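Local coordinates for protein retinol dehydratase (Spodoptera frugiperda, PDB 1X8L) that probably acts as a sulfotransferase-family enzyme that uses a PAPS-type cofactor and dehydrates retinol, at residues A[12-17]-A[35-40]; A[230-235]-A[340-345]; A[209-214]-A[322-327]. The protein carries 2 engineered substitutions. All coordinates share one frame; numbering follows the deposited sequence.

Three separate contacts lie around the bound 4-oxoretinol and the inactive cofactor adenosine-3'-5'-diphosphate of this sulfotransferase-family enzyme. Interaction 1 pairs two N-terminal strands; the side chain of Tyr-35 comes within about 11 Å of 4-oxoretinol. Interactions 2 and 3 both draw on the C-terminal region, with 322-327 at the start of helix 325-339 and the irregular segment 340-345 just past its end, and join it to two successive helices, 227-235 and 210-218 respectively. Their centres lie 24 Å apart. The side chain of Tyr-322 in interaction 3 is about 8 Å from the nucleotide, and that of Val-231 in interaction 2 about 12 Å. None of the three contacts touches another.

Interaction 1. Residues A[12-17]-A[35-40]; sequences EFRELN and YVKLGP
Phe-13 and Val-36 meet over a short antiparallel pairing of strands 13-14 and 35-38, whose backbones are joined by three hydrogen bonds. Arg-14 and Lys-37 form the hydrogen-bonded pair: Arg-14 N gives to Lys-37 O at 2.9 Å, and Lys-37 N returns a nearly straight bond (171°) to Arg-14 O. Gly-39 N extends the ladder to Glu-12 O. Phe-13 and Leu-38 make the adjacent non-hydrogen-bonded pair, where Phe-13 CA also comes to 3.1 Å from Lys-37 O, a CH...O contact.

The tight part is formed round the buried Val-36 and Lys-37 of strand 35-38. Val-36 CB lies 3.8 Å from Phe-13 CD1, and both its methyls also reach the Phe-13 side chain. With CG of Phe-13 set between backbone N and carbonyl carbon (chi1 75°), the ring leans toward Val-36, which lies diagonally across from Phe-13. On the other face of the pairing, the Leu-16 side chain crosses that of Lys-37 at about a right angle, Leu-16 CD2 3.9 Å from Lys-37 CG. Lys-37 then runs on, and its NZ is taken up by the carbonyls of Gly-42 and Gly-220.

The outer strand is looser and faces solvent. Arg-14 lies alongside Lys-37, Arg-14 NH1 3.5 Å from Lys-37 CD, but the guanidinium is engaged by Glu-20 in a salt bridge, while Glu-15 turns to Arg-47. One water bridges the end of the pairing: it donates to Glu-15 OE1 and to Tyr-35 O and accepts from Leu-16 N, 2.8 Å away.

Strand 43-46 lies on the far side of 35-38, so strand 13-14 is an edge strand, within this chain, of a three-stranded antiparallel sheet of order 1-2-3, its first two strands joined through helix 18-28, apart from the parallel sheet of the sulfotransferase fold.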
loop_
_atom_site.group_PDB
_atom_site.type_symbol
_atom_site.label_atom_id
_atom_site.label_comp_id
_atom_site.label_asym_id
_atom_site.label_seq_id
_atom_site.Cartn_x
_atom_site.Cartn_y
_atom_site.Cartn_z
ATOM N N GLU A 12 -19.074 -14.831 15.464
ATOM C CA GLU A 12 -17.760 -14.371 15.920
ATOM C C GLU A 12 -17.318 -13.230 15.024
ATOM O O GLU A 12 -17.923 -13.022 13.978
ATOM C CB GLU A 12 -16.695 -15.472 15.816
ATOM C CG GLU A 12 -16.957 -16.721 16.623
ATOM C CD GLU A 12 -16.973 -16.456 18.104
ATOM O OE1 GLU A 12 -15.904 -16.644 18.743
ATOM O OE2 GLU A 12 -18.058 -16.080 18.616
ATOM N N PHE A 13 -16.264 -12.524 15.440
ATOM C CA PHE A 13 -15.527 -11.601 14.573
ATOM C C PHE A 13 -14.049 -11.990 14.533
ATOM O O PHE A 13 -13.540 -12.708 15.414
ATOM C CB PHE A 13 -15.664 -10.144 15.047
ATOM C CG PHE A 13 -14.834 -9.829 16.276
ATOM C CD1 PHE A 13 -13.550 -9.318 16.152
ATOM C CD2 PHE A 13 -15.335 -10.068 17.549
ATOM C CE1 PHE A 13 -12.783 -9.067 17.262
ATOM C CE2 PHE A 13 -14.571 -9.805 18.682
ATOM C CZ PHE A 13 -13.292 -9.312 18.542
ATOM N N ARG A 14 -13.355 -11.524 13.495
ATOM C CA ARG A 14 -11.902 -11.681 13.428
ATOM C C ARG A 14 -11.223 -10.428 12.923
ATOM O O ARG A 14 -11.837 -9.573 12.275
ATOM C CB ARG A 14 -11.520 -12.880 12.574
ATOM C CG ARG A 14 -12.307 -13.016 11.300
ATOM C CD ARG A 14 -11.610 -13.936 10.272
ATOM N NE ARG A 14 -10.516 -13.213 9.641
ATOM C CZ ARG A 14 -10.470 -12.796 8.380
ATOM N NH1 ARG A 14 -11.445 -13.057 7.523
ATOM N NH2 ARG A 14 -9.414 -12.109 7.972
ATOM N N GLU A 15 -9.961 -10.321 13.268
ATOM C CA GLU A 15 -9.107 -9.246 12.852
ATOM C C GLU A 15 -8.773 -9.394 11.378
ATOM O O GLU A 15 -8.755 -10.510 10.860
ATOM C CB GLU A 15 -7.801 -9.277 13.670
ATOM C CG GLU A 15 -7.993 -9.013 15.174
ATOM C CD GLU A 15 -8.719 -7.693 15.441
ATOM O OE1 GLU A 15 -8.443 -6.691 14.748
ATOM O OE2 GLU A 15 -9.561 -7.663 16.348
ATOM N N LEU A 16 -8.518 -8.266 10.718
ATOM C CA LEU A 16 -7.956 -8.270 9.368
ATOM C C LEU A 16 -6.561 -8.896 9.361
ATOM O O LEU A 16 -5.786 -8.691 10.298
ATOM C CB LEU A 16 -7.881 -6.843 8.791
ATOM C CG LEU A 16 -9.221 -6.112 8.668
ATOM C CD1 LEU A 16 -9.118 -4.797 7.837
ATOM C CD2 LEU A 16 -10.251 -7.031 8.090
ATOM N N ASN A 17 -6.271 -9.653 8.295
ATOM C CA ASN A 17 -4.965 -10.260 8.072
ATOM C C ASN A 17 -4.066 -9.200 7.424
ATOM O O ASN A 17 -4.532 -8.115 7.162
ATOM C CB ASN A 17 -5.073 -11.559 7.234
ATOM C CG ASN A 17 -5.535 -11.325 5.760
ATOM O OD1 ASN A 17 -5.212 -10.303 5.121
ATOM N ND2 ASN A 17 -6.280 -12.299 5.222
ATOM N N TYR A 35 -11.579 -1.584 11.539
ATOM C CA TYR A 35 -12.608 -2.543 11.152
ATOM C C TYR A 35 -12.373 -3.915 11.756
ATOM O O TYR A 35 -11.252 -4.284 12.031
ATOM C CB TYR A 35 -12.576 -2.785 9.634
ATOM C CG TYR A 35 -13.072 -1.693 8.736
ATOM C CD1 TYR A 35 -12.216 -1.094 7.818
ATOM C CD2 TYR A 35 -14.408 -1.319 8.724
ATOM C CE1 TYR A 35 -12.659 -0.104 6.961
ATOM C CE2 TYR A 35 -14.868 -0.337 7.851
ATOM C CZ TYR A 35 -13.976 0.274 6.979
ATOM O OH TYR A 35 -14.393 1.246 6.103
ATOM N N VAL A 36 -13.445 -4.684 11.900
ATOM C CA VAL A 36 -13.349 -6.139 11.982
ATOM C C VAL A 36 -14.332 -6.789 11.024
ATOM O O VAL A 36 -15.265 -6.129 10.519
ATOM C CB VAL A 36 -13.568 -6.701 13.438
ATOM C CG1 VAL A 36 -12.562 -6.108 14.373
ATOM C CG2 VAL A 36 -14.994 -6.462 13.933
ATOM N N LYS A 37 -14.106 -8.084 10.776
ATOM C CA LYS A 37 -14.968 -8.904 9.933
ATOM C C LYS A 37 -15.886 -9.727 10.830
ATOM O O LYS A 37 -15.430 -10.454 11.696
ATOM C CB LYS A 37 -14.142 -9.831 9.038
ATOM C CG LYS A 37 -13.508 -9.107 7.792
ATOM C CD LYS A 37 -13.124 -10.113 6.661
ATOM C CE LYS A 37 -13.007 -9.461 5.281
ATOM N NZ LYS A 37 -14.299 -8.809 4.713
ATOM N N LEU A 38 -17.181 -9.645 10.570
ATOM C CA LEU A 38 -18.209 -10.141 11.476
ATOM C C LEU A 38 -19.024 -11.241 10.811
ATOM O O LEU A 38 -19.702 -10.986 9.815
ATOM C CB LEU A 38 -19.145 -8.990 11.889
ATOM C CG LEU A 38 -20.255 -9.291 12.910
ATOM C CD1 LEU A 38 -19.646 -9.990 14.119
ATOM C CD2 LEU A 38 -21.043 -8.067 13.359
ATOM N N GLY A 39 -18.943 -12.448 11.372
ATOM C CA GLY A 39 -19.782 -13.585 10.992
ATOM C C GLY A 39 -19.171 -14.318 9.826
ATOM O O GLY A 39 -18.114 -13.909 9.351
ATOM N N PRO A 40 -19.824 -15.382 9.351
ATOM C CA PRO A 40 -19.228 -16.240 8.307
ATOM C C PRO A 40 -19.048 -15.556 6.933
ATOM O O PRO A 40 -18.163 -15.929 6.185
ATOM C CB PRO A 40 -20.150 -17.500 8.266
ATOM C CG PRO A 40 -21.411 -17.148 9.031
ATOM C CD PRO A 40 -21.182 -15.817 9.738
HETATM O O HOH W 1 -8.845 -5.917 12.154
#

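Interaction 2. Residues A[230-235]-A[340-345]; sequences HVKEAW and KDTDLR
Across the contact the backbones stay well apart, with Trp-235 CA on the last turn of helix 227-235 lying 7.4 Å from Leu-344 CA in the irregular chain that follows helix 325-339. The indole of Trp-235 spans the distance and meets 340-345 in two ways. Leu-344 CD1 sits over the middle of its six-membered ring, 3.7 Å from the centroid and 18° off the normal, a CH-pi contact. At the rim, Trp-235 NE1 gives a hydrogen bond of 3.1 Å to Asp-343 OD1; the oxygen lies near the ring plane, yet the N-H arrives from above the carboxylate plane. CG set anti to the backbone N (chi1 -175°) directs the indole at Asp-343 and Leu-344. A leucine in place of Trp-235 would probably leave Asp-343 OD1 without its donor and Leu-344 CD1 without the flat face it rests on.

The other leucine methyl, Leu-344 CD2, meets Val-231 CG1 one helical turn back, at 4.1 Å. Lys-232, stretched out, passes Thr-342 with Lys-232 NZ 3.9 Å from Thr-342 CG2 and ends on the carbonyl of Asn-338. The contact thus fastens the chain beyond helix 325-339 onto helix 227-235, which itself rests through Val-231 and Ala-234 on strands 179-184 and 243-247 of the parallel sheet, with Phe-245 presenting an edge-to-face partner to Trp-235.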
loop_
_atom_site.group_PDB
_atom_site.type_symbol
_atom_site.label_atom_id
_atom_site.label_comp_id
_atom_site.label_asym_id
_atom_site.label_seq_id
_atom_site.Cartn_x
_atom_site.Cartn_y
_atom_site.Cartn_z
ATOM N N HIS A 230 -24.704 -8.754 0.965
ATOM C CA HIS A 230 -25.646 -7.778 1.481
ATOM C C HIS A 230 -26.899 -7.702 0.606
ATOM O O HIS A 230 -28.007 -7.814 1.119
ATOM C CB HIS A 230 -24.945 -6.419 1.559
ATOM C CG HIS A 230 -25.608 -5.396 2.432
ATOM N ND1 HIS A 230 -26.904 -4.957 2.244
ATOM C CD2 HIS A 230 -25.108 -4.657 3.446
ATOM C CE1 HIS A 230 -27.174 -4.010 3.122
ATOM N NE2 HIS A 230 -26.098 -3.800 3.857
ATOM N N VAL A 231 -26.725 -7.569 -0.717
ATOM C CA VAL A 231 -27.867 -7.512 -1.628
ATOM C C VAL A 231 -28.615 -8.847 -1.685
ATOM O O VAL A 231 -29.842 -8.882 -1.679
ATOM C CB VAL A 231 -27.444 -7.036 -3.039
ATOM C CG1 VAL A 231 -28.515 -7.335 -4.067
ATOM C CG2 VAL A 231 -27.112 -5.562 -2.997
ATOM N N LYS A 232 -27.872 -9.944 -1.762
ATOM C CA LYS A 232 -28.471 -11.262 -1.896
ATOM C C LYS A 232 -29.338 -11.655 -0.697
ATOM O O LYS A 232 -30.280 -12.408 -0.861
ATOM C CB LYS A 232 -27.403 -12.323 -2.168
ATOM C CG LYS A 232 -26.873 -12.277 -3.616
ATOM C CD LYS A 232 -26.040 -13.487 -3.919
ATOM C CE LYS A 232 -25.272 -13.347 -5.208
ATOM N NZ LYS A 232 -24.411 -14.544 -5.466
ATOM N N GLU A 233 -29.050 -11.128 0.487
ATOM C CA GLU A 233 -29.868 -11.428 1.665
ATOM C C GLU A 233 -31.250 -10.833 1.514
ATOM O O GLU A 233 -32.233 -11.488 1.795
ATOM C CB GLU A 233 -29.225 -10.904 2.947
ATOM C CG GLU A 233 -28.068 -11.753 3.448
ATOM C CD GLU A 233 -27.570 -11.280 4.789
ATOM O OE1 GLU A 233 -28.346 -10.620 5.464
ATOM O OE2 GLU A 233 -26.414 -11.545 5.166
ATOM N N ALA A 234 -31.327 -9.589 1.062
ATOM C CA ALA A 234 -32.629 -8.940 0.841
ATOM C C ALA A 234 -33.397 -9.533 -0.323
ATOM O O ALA A 234 -34.602 -9.704 -0.236
ATOM C CB ALA A 234 -32.456 -7.402 0.648
ATOM N N TRP A 235 -32.681 -9.779 -1.428
ATOM C CA TRP A 235 -33.195 -10.401 -2.630
ATOM C C TRP A 235 -33.911 -11.712 -2.304
ATOM O O TRP A 235 -35.002 -11.947 -2.811
ATOM C CB TRP A 235 -32.039 -10.639 -3.624
ATOM C CG TRP A 235 -32.442 -11.161 -4.954
ATOM C CD1 TRP A 235 -32.231 -12.424 -5.439
ATOM C CD2 TRP A 235 -33.125 -10.446 -5.997
ATOM N NE1 TRP A 235 -32.743 -12.536 -6.711
ATOM C CE2 TRP A 235 -33.288 -11.333 -7.082
ATOM C CE3 TRP A 235 -33.630 -9.148 -6.120
ATOM C CZ2 TRP A 235 -33.946 -10.967 -8.268
ATOM C CZ3 TRP A 235 -34.253 -8.771 -7.322
ATOM C CH2 TRP A 235 -34.400 -9.674 -8.372
ATOM N N LYS A 340 -23.795 -15.631 -11.167
ATOM C CA LYS A 340 -23.902 -17.060 -11.544
ATOM C C LYS A 340 -24.755 -17.801 -10.503
ATOM O O LYS A 340 -24.666 -17.529 -9.318
ATOM C CB LYS A 340 -22.507 -17.702 -11.639
ATOM C CG LYS A 340 -22.401 -18.860 -12.585
ATOM C CD LYS A 340 -20.947 -19.330 -12.699
ATOM C CE LYS A 340 -20.484 -20.123 -11.469
ATOM N NZ LYS A 340 -20.105 -21.526 -11.845
ATOM N N ASP A 341 -25.594 -18.719 -10.951
ATOM C CA ASP A 341 -26.455 -19.503 -10.055
ATOM C C ASP A 341 -27.404 -18.650 -9.187
ATOM O O ASP A 341 -27.700 -19.020 -8.068
ATOM C CB ASP A 341 -25.622 -20.457 -9.153
ATOM C CG ASP A 341 -24.907 -21.555 -9.940
ATOM O OD1 ASP A 341 -25.291 -21.836 -11.100
ATOM O OD2 ASP A 341 -23.943 -22.210 -9.459
ATOM N N THR A 342 -27.839 -17.506 -9.699
ATOM C CA THR A 342 -28.953 -16.747 -9.118
ATOM C C THR A 342 -29.799 -16.070 -10.214
ATOM O O THR A 342 -29.321 -15.836 -11.328
ATOM C CB THR A 342 -28.490 -15.649 -8.109
ATOM O OG1 THR A 342 -27.691 -14.667 -8.782
ATOM C CG2 THR A 342 -27.548 -16.199 -7.039
ATOM N N ASP A 343 -31.041 -15.741 -9.865
ATOM C CA ASP A 343 -31.899 -14.955 -10.736
ATOM C C ASP A 343 -31.746 -13.449 -10.524
ATOM O O ASP A 343 -32.469 -12.661 -11.144
ATOM C CB ASP A 343 -33.391 -15.397 -10.655
ATOM C CG ASP A 343 -33.988 -15.278 -9.275
ATOM O OD1 ASP A 343 -33.260 -15.123 -8.271
ATOM O OD2 ASP A 343 -35.214 -15.384 -9.108
ATOM N N LEU A 344 -30.798 -13.050 -9.675
ATOM C CA LEU A 344 -30.539 -11.623 -9.446
ATOM C C LEU A 344 -30.103 -10.928 -10.749
ATOM O O LEU A 344 -29.162 -11.343 -11.403
ATOM C CB LEU A 344 -29.490 -11.422 -8.353
ATOM C CG LEU A 344 -29.039 -9.985 -8.064
ATOM C CD1 LEU A 344 -30.166 -9.188 -7.537
ATOM C CD2 LEU A 344 -27.872 -9.995 -7.087
ATOM N N ARG A 345 -30.841 -9.913 -11.152
ATOM C CA ARG A 345 -30.463 -9.115 -12.313
ATOM C C ARG A 345 -30.700 -7.638 -11.984
ATOM O O ARG A 345 -31.625 -7.304 -11.260
ATOM C CB ARG A 345 -31.254 -9.498 -13.569
ATOM C CG ARG A 345 -31.134 -10.965 -14.041
ATOM C CD ARG A 345 -29.839 -11.295 -14.807
ATOM N NE ARG A 345 -29.855 -12.667 -15.309
ATOM C CZ ARG A 345 -29.516 -13.747 -14.598
ATOM N NH1 ARG A 345 -29.090 -13.644 -13.338
ATOM N NH2 ARG A 345 -29.594 -14.947 -15.163
#

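Interaction 3. Residues A[209-214]-A[322-327]; sequences NFKDFW and YFDEEM
Met-327 pushes its side chain from the first turn of helix 325-339 against helix 210-218. Starting from CB, which leaves its helix toward the partner, the chain places CG opposite its own carbonyl carbon (chi1 -65°); Met-327 CG lies 4.0 Å from Trp-214 CD1 and near Lys-211 CE. SD runs beside CB and CG of Lys-211. A bend at chi3 (82°) then swings the CE methyl inward to the aromatic side chains: Met-327 CE is 3.4 Å from Phe-210 CE2, touches Trp-214 CB at 4.0 Å, and lies above the rim of the Phe-323 ring.

With Tyr-322, these rings form an aromatic cluster at the start of both helices. Each helix begins with a capping box. Asn-209 OD1 accepts from Asp-212 N, and Asn-209 N gives back to Asp-212 OD2; Asp-324 OD2 accepts from Met-327 N at 2.8 Å, but the return bond, from Asp-324 N to Met-327 SD, is weak. Within the cluster, Phe-323 points its edge at one face of the six-membered ring of Trp-214, T-shaped, centroids 4.8 Å apart and planes at 61°. Tyr-322 likewise turns an edge to the face of Phe-210, while its CB packs on Phe-210 CD2 and its hydroxyl is hydrogen-bonded to His-196 of helix 187-200. Phe-210 and Phe-323 meet obliquely, Phe-210 CE2 to Phe-323 CE1 at 3.5 Å. Trp-214 NE1 finds Gln-330 OE1 further along helix 325-339.

Toward the outside, the extended Lys-211 chain crosses Asp-324 at about a right angle, Lys-211 NZ standing 3.8 Å from Asp-324 OD1 in a long salt bridge.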
loop_
_atom_site.group_PDB
_atom_site.type_symbol
_atom_site.label_atom_id
_atom_site.label_comp_id
_atom_site.label_asym_id
_atom_site.label_seq_id
_atom_site.Cartn_x
_atom_site.Cartn_y
_atom_site.Cartn_z
ATOM N N ASN A 209 -6.479 7.330 -4.416
ATOM C CA ASN A 209 -7.349 7.665 -5.547
ATOM C C ASN A 209 -8.531 6.683 -5.647
ATOM O O ASN A 209 -8.655 5.779 -4.819
ATOM C CB ASN A 209 -6.548 7.773 -6.857
ATOM C CG ASN A 209 -5.883 6.467 -7.276
ATOM O OD1 ASN A 209 -6.271 5.373 -6.837
ATOM N ND2 ASN A 209 -4.887 6.574 -8.152
ATOM N N PHE A 210 -9.401 6.883 -6.631
ATOM C CA PHE A 210 -10.568 6.031 -6.786
ATOM C C PHE A 210 -10.245 4.554 -7.080
ATOM O O PHE A 210 -10.933 3.668 -6.584
ATOM C CB PHE A 210 -11.551 6.530 -7.855
ATOM C CG PHE A 210 -12.652 5.533 -8.096
ATOM C CD1 PHE A 210 -13.603 5.301 -7.098
ATOM C CD2 PHE A 210 -12.655 4.746 -9.218
ATOM C CE1 PHE A 210 -14.581 4.357 -7.260
ATOM C CE2 PHE A 210 -13.619 3.791 -9.392
ATOM C CZ PHE A 210 -14.585 3.581 -8.416
ATOM N N LYS A 211 -9.227 4.290 -7.892
ATOM C CA LYS A 211 -8.805 2.920 -8.150
ATOM C C LYS A 211 -8.422 2.186 -6.841
ATOM O O LYS A 211 -8.817 1.047 -6.646
ATOM C CB LYS A 211 -7.645 2.878 -9.132
ATOM C CG LYS A 211 -7.150 1.467 -9.417
ATOM C CD LYS A 211 -6.061 1.438 -10.478
ATOM C CE LYS A 211 -6.050 0.089 -11.212
ATOM N NZ LYS A 211 -4.893 -0.035 -12.127
ATOM N N ASP A 212 -7.673 2.854 -5.954
ATOM C CA ASP A 212 -7.406 2.322 -4.604
ATOM C C ASP A 212 -8.720 2.021 -3.866
ATOM O O ASP A 212 -8.838 1.000 -3.187
ATOM C CB ASP A 212 -6.608 3.306 -3.757
ATOM C CG ASP A 212 -5.198 3.518 -4.259
ATOM O OD1 ASP A 212 -4.549 2.547 -4.637
ATOM O OD2 ASP A 212 -4.656 4.642 -4.296
ATOM N N PHE A 213 -9.693 2.916 -4.003
ATOM C CA PHE A 213 -11.006 2.698 -3.379
ATOM C C PHE A 213 -11.700 1.491 -3.983
ATOM O O PHE A 213 -12.172 0.627 -3.261
ATOM C CB PHE A 213 -11.897 3.921 -3.438
ATOM C CG PHE A 213 -13.105 3.839 -2.528
ATOM C CD1 PHE A 213 -13.015 4.219 -1.202
ATOM C CD2 PHE A 213 -14.334 3.385 -3.013
ATOM C CE1 PHE A 213 -14.129 4.141 -0.365
ATOM C CE2 PHE A 213 -15.435 3.297 -2.192
ATOM C CZ PHE A 213 -15.336 3.674 -0.853
ATOM N N TRP A 214 -11.752 1.432 -5.305
ATOM C CA TRP A 214 -12.323 0.291 -6.013
ATOM C C TRP A 214 -11.736 -1.035 -5.572
ATOM O O TRP A 214 -12.476 -2.010 -5.331
ATOM C CB TRP A 214 -12.161 0.474 -7.527
ATOM C CG TRP A 214 -12.538 -0.726 -8.280
ATOM C CD1 TRP A 214 -11.699 -1.535 -8.989
ATOM C CD2 TRP A 214 -13.838 -1.291 -8.393
ATOM N NE1 TRP A 214 -12.407 -2.578 -9.528
ATOM C CE2 TRP A 214 -13.722 -2.455 -9.182
ATOM C CE3 TRP A 214 -15.102 -0.949 -7.883
ATOM C CZ2 TRP A 214 -14.821 -3.280 -9.491
ATOM C CZ3 TRP A 214 -16.186 -1.743 -8.183
ATOM C CH2 TRP A 214 -16.044 -2.916 -8.984
ATOM N N TYR A 322 -14.714 6.737 -14.473
ATOM C CA TYR A 322 -13.729 6.452 -13.429
ATOM C C TYR A 322 -12.935 5.168 -13.639
ATOM O O TYR A 322 -11.869 5.006 -13.031
ATOM C CB TYR A 322 -14.437 6.340 -12.074
ATOM C CG TYR A 322 -14.967 7.654 -11.540
ATOM C CD1 TYR A 322 -16.212 8.129 -11.930
ATOM C CD2 TYR A 322 -14.219 8.419 -10.628
ATOM C CE1 TYR A 322 -16.720 9.316 -11.426
ATOM C CE2 TYR A 322 -14.716 9.640 -10.125
ATOM C CZ TYR A 322 -15.968 10.080 -10.530
ATOM O OH TYR A 322 -16.477 11.272 -10.040
ATOM N N PHE A 323 -13.441 4.269 -14.491
ATOM C CA PHE A 323 -12.856 2.945 -14.684
ATOM C C PHE A 323 -11.998 2.876 -15.920
ATOM O O PHE A 323 -12.475 3.125 -17.029
ATOM C CB PHE A 323 -13.949 1.872 -14.821
ATOM C CG PHE A 323 -14.563 1.450 -13.533
ATOM C CD1 PHE A 323 -15.157 2.378 -12.680
ATOM C CD2 PHE A 323 -14.606 0.103 -13.183
ATOM C CE1 PHE A 323 -15.764 1.972 -11.499
ATOM C CE2 PHE A 323 -15.201 -0.298 -11.996
ATOM C CZ PHE A 323 -15.776 0.635 -11.153
ATOM N N ASP A 324 -10.730 2.508 -15.742
ATOM C CA ASP A 324 -9.889 2.174 -16.873
ATOM C C ASP A 324 -10.277 0.787 -17.410
ATOM O O ASP A 324 -11.216 0.153 -16.929
ATOM C CB ASP A 324 -8.381 2.304 -16.552
ATOM C CG ASP A 324 -7.926 1.430 -15.396
ATOM O OD1 ASP A 324 -6.954 1.818 -14.722
ATOM O OD2 ASP A 324 -8.462 0.353 -15.075
ATOM N N GLU A 325 -9.575 0.323 -18.432
ATOM C CA GLU A 325 -10.022 -0.865 -19.147
ATOM C C GLU A 325 -9.822 -2.080 -18.209
ATOM O O GLU A 325 -10.668 -2.970 -18.136
ATOM C CB GLU A 325 -9.382 -1.001 -20.556
ATOM C CG GLU A 325 -8.223 -0.060 -20.962
ATOM C CD GLU A 325 -8.478 1.479 -20.944
ATOM O OE1 GLU A 325 -9.096 2.066 -21.886
ATOM O OE2 GLU A 325 -7.953 2.116 -19.995
ATOM N N GLU A 326 -8.759 -2.034 -17.413
ATOM C CA GLU A 326 -8.440 -3.059 -16.426
ATOM C C GLU A 326 -9.500 -3.207 -15.315
ATOM O O GLU A 326 -9.976 -4.312 -15.036
ATOM C CB GLU A 326 -7.056 -2.733 -15.827
ATOM C CG GLU A 326 -6.747 -3.209 -14.411
ATOM C CD GLU A 326 -6.242 -4.637 -14.370
ATOM O OE1 GLU A 326 -5.287 -4.962 -15.137
ATOM O OE2 GLU A 326 -6.812 -5.433 -13.568
ATOM N N MET A 327 -9.813 -2.103 -14.636
ATOM C CA MET A 327 -10.877 -2.082 -13.657
ATOM C C MET A 327 -12.199 -2.537 -14.262
ATOM O O MET A 327 -12.996 -3.132 -13.561
ATOM C CB MET A 327 -11.093 -0.660 -13.094
ATOM C CG MET A 327 -9.950 -0.062 -12.302
ATOM S SD MET A 327 -9.971 1.768 -12.324
ATOM C CE MET A 327 -11.171 2.046 -11.030
#